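PDB 4GL3: putative glucoamylase from Bacteroides uniformis, which is a putative glucoamylase, probably a glycoside hydrolase that acts on glucose-containing polymers. Local coordinates for residues K24-Y29 with P383-I388; F33-P36 with A41-R44; S57-M62 with L377-G382. One frame throughout, in Å; residues are numbered along the deposited sequence.

Contact 1. Residues K24-Y29 with P383-I388; sequences KQTFRY and PIIVMI
Ile384 meets helix 15-27 first: its CG2 branch lies 4.5 Å from OG1 of Thr26, at the margin of contact. That hydroxyl is hydrogen-bonded to Val22 O one turn back in its own helix, and Thr26 CG2 faces the next residue, Ile385. Here the contact is densest. CG1 of Ile385 sits 3.8 Å from Thr26 CG2, and the two side chains lie alongside, pointing opposite ways. With CG1 anti to the carbonyl carbon (chi1 -60°) and the branch extended beyond it (chi2 164°), the terminal methyl CD1 reaches the backbone of the facing helix, 3.7 Å from Phe27 CA. The aromatic ring of Phe27 turns elsewhere, toward Trp31 and Phe72; of its side chain CB comes nearest, 4.4 Å from Ile385 CD1. Ala63 and Val66 of helix 54-69 also touch Ile385, which is thus wedged between two helices. Further along, Ile388 packs on Met19, Val22 and Gln23, extending the same seam. Such buried apolar packing between two helices running in broadly opposite directions is consistent with the alpha/alpha-barrel of the six-hairpin glycosidases.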
loop_
_atom_site.group_PDB
_atom_site.type_symbol
_atom_site.label_atom_id
_atom_site.label_comp_id
_atom_site.label_asym_id
_atom_site.label_seq_id
_atom_site.Cartn_x
_atom_site.Cartn_y
_atom_site.Cartn_z
ATOM N N LYS A 24 14.110 10.534 -0.525
ATOM C CA LYS A 24 14.608 11.107 -1.772
ATOM C C LYS A 24 15.143 10.044 -2.729
ATOM O O LYS A 24 14.880 10.110 -3.912
ATOM C CB LYS A 24 15.715 12.098 -1.473
ATOM C CG LYS A 24 16.233 12.962 -2.649
ATOM C CD LYS A 24 17.322 13.903 -2.071
ATOM C CE LYS A 24 17.952 14.835 -3.082
ATOM N NZ LYS A 24 16.942 15.756 -3.646
ATOM N N GLN A 25 15.928 9.098 -2.225
ATOM C CA GLN A 25 16.493 8.061 -3.075
ATOM C C GLN A 25 15.387 7.134 -3.604
ATOM O O GLN A 25 15.392 6.772 -4.787
ATOM C CB GLN A 25 17.561 7.240 -2.338
ATOM C CG GLN A 25 18.476 6.436 -3.275
ATOM C CD GLN A 25 19.735 7.189 -3.635
ATOM O OE1 GLN A 25 19.774 8.423 -3.574
ATOM N NE2 GLN A 25 20.771 6.462 -3.984
ATOM N N THR A 26 14.437 6.780 -2.743
ATOM C CA THR A 26 13.353 5.880 -3.113
ATOM C C THR A 26 12.412 6.573 -4.113
ATOM O O THR A 26 11.829 5.936 -4.984
ATOM C CB THR A 26 12.632 5.334 -1.841
ATOM O OG1 THR A 26 13.624 4.874 -0.887
ATOM C CG2 THR A 26 11.669 4.175 -2.169
ATOM N N PHE A 27 12.270 7.881 -3.978
ATOM C CA PHE A 27 11.406 8.678 -4.844
ATOM C C PHE A 27 11.806 8.520 -6.327
ATOM O O PHE A 27 10.960 8.603 -7.225
ATOM C CB PHE A 27 11.424 10.142 -4.386
ATOM C CG PHE A 27 10.615 11.077 -5.234
ATOM C CD1 PHE A 27 9.242 11.112 -5.128
ATOM C CD2 PHE A 27 11.233 11.937 -6.110
ATOM C CE1 PHE A 27 8.494 11.991 -5.895
ATOM C CE2 PHE A 27 10.499 12.814 -6.897
ATOM C CZ PHE A 27 9.118 12.846 -6.782
ATOM N N ARG A 28 13.089 8.302 -6.573
ATOM C CA ARG A 28 13.581 8.069 -7.931
ATOM C C ARG A 28 12.806 6.938 -8.649
ATOM O O ARG A 28 12.659 6.993 -9.852
ATOM C CB ARG A 28 15.071 7.712 -7.921
ATOM C CG ARG A 28 16.031 8.854 -7.656
ATOM C CD ARG A 28 17.399 8.285 -7.327
ATOM N NE ARG A 28 18.439 9.273 -7.072
ATOM C CZ ARG A 28 19.730 8.976 -6.910
ATOM N NH1 ARG A 28 20.151 7.702 -6.954
ATOM N NH2 ARG A 28 20.609 9.946 -6.726
ATOM N N TYR A 29 12.379 5.917 -7.906
ATOM C CA TYR A 29 11.662 4.788 -8.487
ATOM C C TYR A 29 10.364 5.257 -9.182
ATOM O O TYR A 29 9.973 4.693 -10.185
ATOM C CB TYR A 29 11.351 3.706 -7.424
ATOM C CG TYR A 29 10.810 2.423 -8.014
ATOM C CD1 TYR A 29 9.448 2.284 -8.307
ATOM C CD2 TYR A 29 11.662 1.356 -8.333
ATOM C CE1 TYR A 29 8.938 1.136 -8.887
ATOM C CE2 TYR A 29 11.158 0.184 -8.924
ATOM C CZ TYR A 29 9.793 0.069 -9.189
ATOM O OH TYR A 29 9.272 -1.074 -9.786
ATOM N N PRO A 383 5.403 2.359 0.094
ATOM C CA PRO A 383 5.082 2.583 1.517
ATOM C C PRO A 383 6.240 3.160 2.326
ATOM O O PRO A 383 5.996 3.841 3.325
ATOM C CB PRO A 383 4.662 1.176 2.030
ATOM C CG PRO A 383 4.194 0.438 0.781
ATOM C CD PRO A 383 5.101 0.963 -0.329
ATOM N N ILE A 384 7.470 2.907 1.909
ATOM C CA ILE A 384 8.614 3.468 2.604
ATOM C C ILE A 384 8.547 4.982 2.514
ATOM O O ILE A 384 8.668 5.646 3.547
ATOM C CB ILE A 384 9.955 2.945 2.060
ATOM C CG1 ILE A 384 10.090 1.443 2.335
ATOM C CG2 ILE A 384 11.128 3.729 2.662
ATOM C CD1 ILE A 384 11.265 0.791 1.575
ATOM N N ILE A 385 8.303 5.525 1.319
ATOM C CA ILE A 385 8.272 6.988 1.135
ATOM C C ILE A 385 7.098 7.553 1.920
ATOM O O ILE A 385 7.228 8.517 2.678
ATOM C CB ILE A 385 8.091 7.432 -0.347
ATOM C CG1 ILE A 385 9.204 6.936 -1.234
ATOM C CG2 ILE A 385 8.054 8.974 -0.456
ATOM C CD1 ILE A 385 8.879 6.998 -2.722
ATOM N N VAL A 386 5.922 6.963 1.714
ATOM C CA VAL A 386 4.684 7.552 2.195
ATOM C C VAL A 386 4.486 7.410 3.691
ATOM O O VAL A 386 3.995 8.321 4.330
ATOM C CB VAL A 386 3.445 6.980 1.410
ATOM C CG1 VAL A 386 2.142 7.461 2.047
ATOM C CG2 VAL A 386 3.513 7.406 -0.047
HETATM N N MSE A 387 4.853 6.271 4.275
HETATM C CA MSE A 387 4.633 6.063 5.716
HETATM C C MSE A 387 5.661 6.837 6.515
HETATM O O MSE A 387 5.343 7.332 7.585
HETATM C CB MSE A 387 4.632 4.563 6.094
HETATM C CG MSE A 387 3.487 3.766 5.442
HETATM SE SE MSE A 387 1.704 4.356 5.959
HETATM C CE MSE A 387 1.394 3.370 7.593
ATOM N N ILE A 388 6.870 7.016 5.975
ATOM C CA ILE A 388 7.827 7.923 6.590
ATOM C C ILE A 388 7.174 9.288 6.633
ATOM O O ILE A 388 7.167 9.942 7.683
ATOM C CB ILE A 388 9.206 7.981 5.876
ATOM C CG1 ILE A 388 10.008 6.688 6.149
ATOM C CG2 ILE A 388 10.009 9.239 6.295
ATOM C CD1 ILE A 388 11.233 6.518 5.244
#

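Contact 2. Residues F33-P36 with A41-R44; sequences FAHP and AHER
His42 places its imidazole between two other rings, Phe33 over one face and His35 over the other. On the His35 side the stack is face-to-face, with centroids 3.9 Å apart and planes at 21°; the closest atoms are His35 CE1 and His42 NE2, 3.4 Å apart. On the Phe33 side it is offset: the centroids are 4.5 Å apart, and Phe33 CE2 lies 3.8 Å from His42 ND1, which stands above the rim of the phenyl ring rather than its middle. The phenyl reaches beneath the imidazole because its CG is anti to the backbone N (chi1 -174°). A polar bond fixes the rotation of the central ring. His42 ND1 donates to Phe33 O at 3.1 Å, the oxygen lying in the imidazole plane, though the N-H is bent, at 135°. Water 1 accepts from His42 N at 3.0 Å and gives a weak bond to Phe33 O, so the backbone N is linked, indirectly, to the same carbonyl that the ring bonds directly. His35 NE2 is itself hydrogen-bonded to Thr51 O. At the edge of the Phe33 ring, CE2 is 4.1 Å from Arg44 O, and Tyr29 meets this ring edge-to-face. Together the rings of Phe33, His35 and His42 form a three-layered aromatic cluster that draws together two parts of the loop between helix 15-27 and strand 51-53.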
loop_
_atom_site.group_PDB
_atom_site.type_symbol
_atom_site.label_atom_id
_atom_site.label_comp_id
_atom_site.label_asym_id
_atom_site.label_seq_id
_atom_site.Cartn_x
_atom_site.Cartn_y
_atom_site.Cartn_z
ATOM N N PHE A 33 12.146 6.755 -12.853
ATOM C CA PHE A 33 11.996 5.421 -13.436
ATOM C C PHE A 33 10.543 5.079 -13.900
ATOM O O PHE A 33 10.291 3.975 -14.346
ATOM C CB PHE A 33 12.470 4.402 -12.393
ATOM C CG PHE A 33 12.522 2.958 -12.871
ATOM C CD1 PHE A 33 13.261 2.603 -13.982
ATOM C CD2 PHE A 33 11.890 1.961 -12.151
ATOM C CE1 PHE A 33 13.323 1.271 -14.397
ATOM C CE2 PHE A 33 11.936 0.635 -12.566
ATOM C CZ PHE A 33 12.658 0.294 -13.679
ATOM N N ALA A 34 9.615 6.018 -13.754
ATOM C CA ALA A 34 8.239 5.862 -14.208
ATOM C C ALA A 34 8.196 5.723 -15.698
ATOM O O ALA A 34 9.051 6.245 -16.408
ATOM C CB ALA A 34 7.383 7.053 -13.798
ATOM N N HIS A 35 7.193 5.008 -16.201
ATOM C CA HIS A 35 6.998 4.967 -17.652
ATOM C C HIS A 35 6.869 6.404 -18.210
ATOM O O HIS A 35 6.070 7.172 -17.709
ATOM C CB HIS A 35 5.743 4.169 -18.020
ATOM C CG HIS A 35 5.867 2.707 -17.778
ATOM N ND1 HIS A 35 6.290 1.822 -18.753
ATOM C CD2 HIS A 35 5.604 1.971 -16.673
ATOM C CE1 HIS A 35 6.304 0.605 -18.236
ATOM N NE2 HIS A 35 5.917 0.672 -16.967
ATOM N N PRO A 36 7.616 6.751 -19.259
ATOM C CA PRO A 36 7.514 8.143 -19.706
ATOM C C PRO A 36 6.169 8.517 -20.347
ATOM O O PRO A 36 5.791 9.677 -20.318
ATOM C CB PRO A 36 8.659 8.288 -20.749
ATOM C CG PRO A 36 9.554 7.117 -20.532
ATOM C CD PRO A 36 8.678 6.013 -19.970
ATOM N N ALA A 41 4.063 3.429 -12.559
ATOM C CA ALA A 41 5.191 2.730 -11.955
ATOM C C ALA A 41 5.351 1.338 -12.535
ATOM O O ALA A 41 4.364 0.621 -12.794
ATOM C CB ALA A 41 4.986 2.645 -10.433
ATOM N N HIS A 42 6.591 0.957 -12.794
ATOM C CA HIS A 42 6.929 -0.425 -13.089
ATOM C C HIS A 42 6.642 -1.309 -11.862
ATOM O O HIS A 42 6.814 -0.887 -10.705
ATOM C CB HIS A 42 8.413 -0.585 -13.419
ATOM C CG HIS A 42 8.800 -0.147 -14.783
ATOM N ND1 HIS A 42 9.188 1.145 -15.073
ATOM C CD2 HIS A 42 8.919 -0.844 -15.930
ATOM C CE1 HIS A 42 9.486 1.227 -16.355
ATOM N NE2 HIS A 42 9.331 0.034 -16.897
ATOM N N GLU A 43 6.251 -2.557 -12.108
ATOM C CA GLU A 43 6.053 -3.503 -11.030
ATOM C C GLU A 43 7.373 -3.757 -10.313
ATOM O O GLU A 43 7.398 -3.933 -9.090
ATOM C CB GLU A 43 5.459 -4.837 -11.566
ATOM C CG GLU A 43 5.602 -6.082 -10.656
ATOM C CD GLU A 43 4.634 -6.240 -9.423
ATOM O OE1 GLU A 43 3.464 -5.659 -9.314
ATOM O OE2 GLU A 43 5.092 -7.033 -8.516
ATOM N N ARG A 44 8.451 -3.829 -11.086
ATOM C CA ARG A 44 9.796 -4.104 -10.523
ATOM C C ARG A 44 10.883 -3.529 -11.461
ATOM O O ARG A 44 10.601 -3.232 -12.620
ATOM C CB ARG A 44 10.017 -5.620 -10.312
ATOM C CG ARG A 44 9.900 -6.436 -11.606
ATOM C CD ARG A 44 10.213 -7.924 -11.452
ATOM N NE ARG A 44 9.547 -8.556 -10.312
ATOM C CZ ARG A 44 10.142 -8.985 -9.186
ATOM N NH1 ARG A 44 11.459 -8.833 -8.966
ATOM N NH2 ARG A 44 9.392 -9.560 -8.251
HETATM O O HOH W 1 8.672 2.906 -11.975
#

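Contact 3. Residues S57-M62 with L377-G382; sequences SGFGVM and LAIDQG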
loop_
_atom_site.group_PDB
_atom_site.type_symbol
_atom_site.label_atom_id
_atom_site.label_comp_id
_atom_site.label_asym_id
_atom_site.label_seq_id
_atom_site.Cartn_x
_atom_site.Cartn_y
_atom_site.Cartn_z
ATOM N N SER A 57 1.234 2.003 -8.704
ATOM C CA SER A 57 1.155 3.364 -9.284
ATOM C C SER A 57 0.343 4.278 -8.369
ATOM O O SER A 57 0.632 5.476 -8.252
ATOM C CB SER A 57 0.607 3.357 -10.700
ATOM O OG SER A 57 1.510 2.663 -11.575
ATOM N N GLY A 58 -0.665 3.711 -7.709
ATOM C CA GLY A 58 -1.406 4.459 -6.715
ATOM C C GLY A 58 -0.462 4.911 -5.585
ATOM O O GLY A 58 -0.567 6.034 -5.099
ATOM N N PHE A 59 0.460 4.052 -5.165
ATOM C CA PHE A 59 1.448 4.482 -4.147
ATOM C C PHE A 59 2.323 5.603 -4.717
ATOM O O PHE A 59 2.689 6.550 -4.008
ATOM C CB PHE A 59 2.322 3.314 -3.689
ATOM C CG PHE A 59 1.559 2.161 -3.082
ATOM C CD1 PHE A 59 0.254 2.304 -2.605
ATOM C CD2 PHE A 59 2.175 0.914 -2.961
ATOM C CE1 PHE A 59 -0.414 1.226 -2.046
ATOM C CE2 PHE A 59 1.518 -0.148 -2.386
ATOM C CZ PHE A 59 0.221 0.008 -1.928
ATOM N N GLY A 60 2.645 5.473 -5.987
ATOM C CA GLY A 60 3.433 6.453 -6.731
ATOM C C GLY A 60 2.769 7.832 -6.731
ATOM O O GLY A 60 3.434 8.837 -6.544
ATOM N N VAL A 61 1.458 7.863 -6.946
ATOM C CA VAL A 61 0.674 9.089 -6.861
ATOM C C VAL A 61 0.878 9.764 -5.494
ATOM O O VAL A 61 1.117 10.957 -5.405
ATOM C CB VAL A 61 -0.803 8.790 -7.162
ATOM C CG1 VAL A 61 -1.743 9.906 -6.664
ATOM C CG2 VAL A 61 -0.962 8.535 -8.666
HETATM N N MSE A 62 0.811 8.992 -4.429
HETATM C CA MSE A 62 1.062 9.529 -3.099
HETATM C C MSE A 62 2.523 9.975 -2.932
HETATM O O MSE A 62 2.779 11.006 -2.309
HETATM C CB MSE A 62 0.654 8.537 -2.020
HETATM C CG MSE A 62 -0.860 8.294 -2.020
HETATM SE SE MSE A 62 -1.593 7.036 -0.736
HETATM C CE MSE A 62 -1.655 5.370 -1.765
ATOM N N LEU A 377 10.826 -3.211 -5.967
ATOM C CA LEU A 377 9.419 -3.407 -6.328
ATOM C C LEU A 377 8.608 -2.175 -5.951
ATOM O O LEU A 377 8.740 -1.649 -4.837
ATOM C CB LEU A 377 8.852 -4.625 -5.591
ATOM C CG LEU A 377 9.079 -6.017 -6.175
ATOM C CD1 LEU A 377 10.549 -6.302 -6.414
ATOM C CD2 LEU A 377 8.458 -7.085 -5.233
ATOM N N ALA A 378 7.729 -1.736 -6.857
ATOM C CA ALA A 378 6.817 -0.614 -6.555
ATOM C C ALA A 378 6.099 -0.783 -5.231
ATOM O O ALA A 378 5.949 0.182 -4.465
ATOM C CB ALA A 378 5.756 -0.429 -7.652
ATOM N N ILE A 379 5.542 -1.964 -4.998
ATOM C CA ILE A 379 4.658 -2.124 -3.831
ATOM C C ILE A 379 5.432 -2.178 -2.495
ATOM O O ILE A 379 4.841 -2.020 -1.465
ATOM C CB ILE A 379 3.685 -3.342 -3.957
ATOM C CG1 ILE A 379 4.468 -4.657 -4.057
ATOM C CG2 ILE A 379 2.680 -3.122 -5.129
ATOM C CD1 ILE A 379 3.622 -5.929 -4.311
ATOM N N ASP A 380 6.737 -2.404 -2.537
ATOM C CA ASP A 380 7.609 -2.341 -1.343
ATOM C C ASP A 380 8.237 -0.924 -1.157
ATOM O O ASP A 380 8.355 -0.432 -0.027
ATOM C CB ASP A 380 8.671 -3.434 -1.450
ATOM C CG ASP A 380 8.052 -4.896 -1.389
ATOM O OD1 ASP A 380 6.921 -5.073 -0.896
ATOM O OD2 ASP A 380 8.737 -5.882 -1.775
ATOM N N GLN A 381 8.556 -0.246 -2.266
ATOM C CA GLN A 381 9.147 1.092 -2.227
ATOM C C GLN A 381 8.139 2.199 -1.872
ATOM O O GLN A 381 8.459 3.134 -1.146
ATOM C CB GLN A 381 9.848 1.421 -3.553
ATOM C CG GLN A 381 11.074 0.554 -3.875
ATOM C CD GLN A 381 12.108 0.451 -2.752
ATOM O OE1 GLN A 381 11.959 -0.331 -1.787
ATOM N NE2 GLN A 381 13.203 1.103 -2.940
ATOM N N GLY A 382 6.912 2.094 -2.380
ATOM C CA GLY A 382 5.936 3.122 -2.157
ATOM C C GLY A 382 5.676 3.415 -0.691
ATOM O O GLY A 382 5.690 4.592 -0.276
#
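Phe59 turns its CG anti to the carbonyl carbon (chi1 -59°), which carries the ring off helix 54-69 and up to the first turn of helix 378-393; there Ile379 sets CG1 between its backbone N and carbonyl carbon (chi1 62°), so that its far end leads away and CB is the part that meets the ring. The segments 57-62 and 378-382 run nearly parallel, their axes 8.8 Å apart at closest and at 25°, consistent with the alpha/alpha-barrel of the six-hairpin clan. Packing rests almost wholly on the one side chain, Phe59. Phe59 CE2 lies 4.2 Å from Ile379 CB, and the ring edge reaches the backbone of the opposite turn, with Phe59 CD2 4.1 Å from Ala378 O near the plane of the ring. That oxygen already accepts the helical bond of Gly382 N. Tyr254, Met257 and Pro383 also touch the phenyl. Where the ring leaves its helix, Gly382 lies directly opposite: having no side chain, it lets the backbones close to 5.1 Å between Phe59 CA and Gly382 CA, while Phe59 CB rests 3.9 Å from Gly382 CA. Leu377 occupies the N-cap position just before helix 378-393, and its carbonyl accepts from both Asp380 N and Gln381 N. The side chain of Ile379 lies about 4 Å (nearest atoms) from a bound Tris molecule, probably from the crystallisation liquor, which may mark a pocket beside this helix start. One turn after Ile379, Pro383 brings no N-H to the carbonyl of Ile379, and the helix kinks; Phe59 CE2 approaches this same oxygen, Ile379 O, to 3.9 Å.

How the contacts relate
From the N terminus, helix 15-27 opens the longest loop, which contact 1 closes on helix 378-393 after 353 intervening residues. Contacts 2 and 3 both nest inside it, in series: contact 2 spans only four intervening residues in the loop after helix 15-27, then contact 3 joins helix 54-69 to the start of helix 378-393. That late helix therefore serves contacts 1 and 3 with successive turns. The loop of contact 2 is tied to both others: Tyr29 OH lies 2.6 Å from His42 O, Ala41 N bonds to Ser57 OG, and Glu43 O accepts a backbone hydrogen bond from Ala378 N. Early loop, early helices and late helix are thus joined to one another.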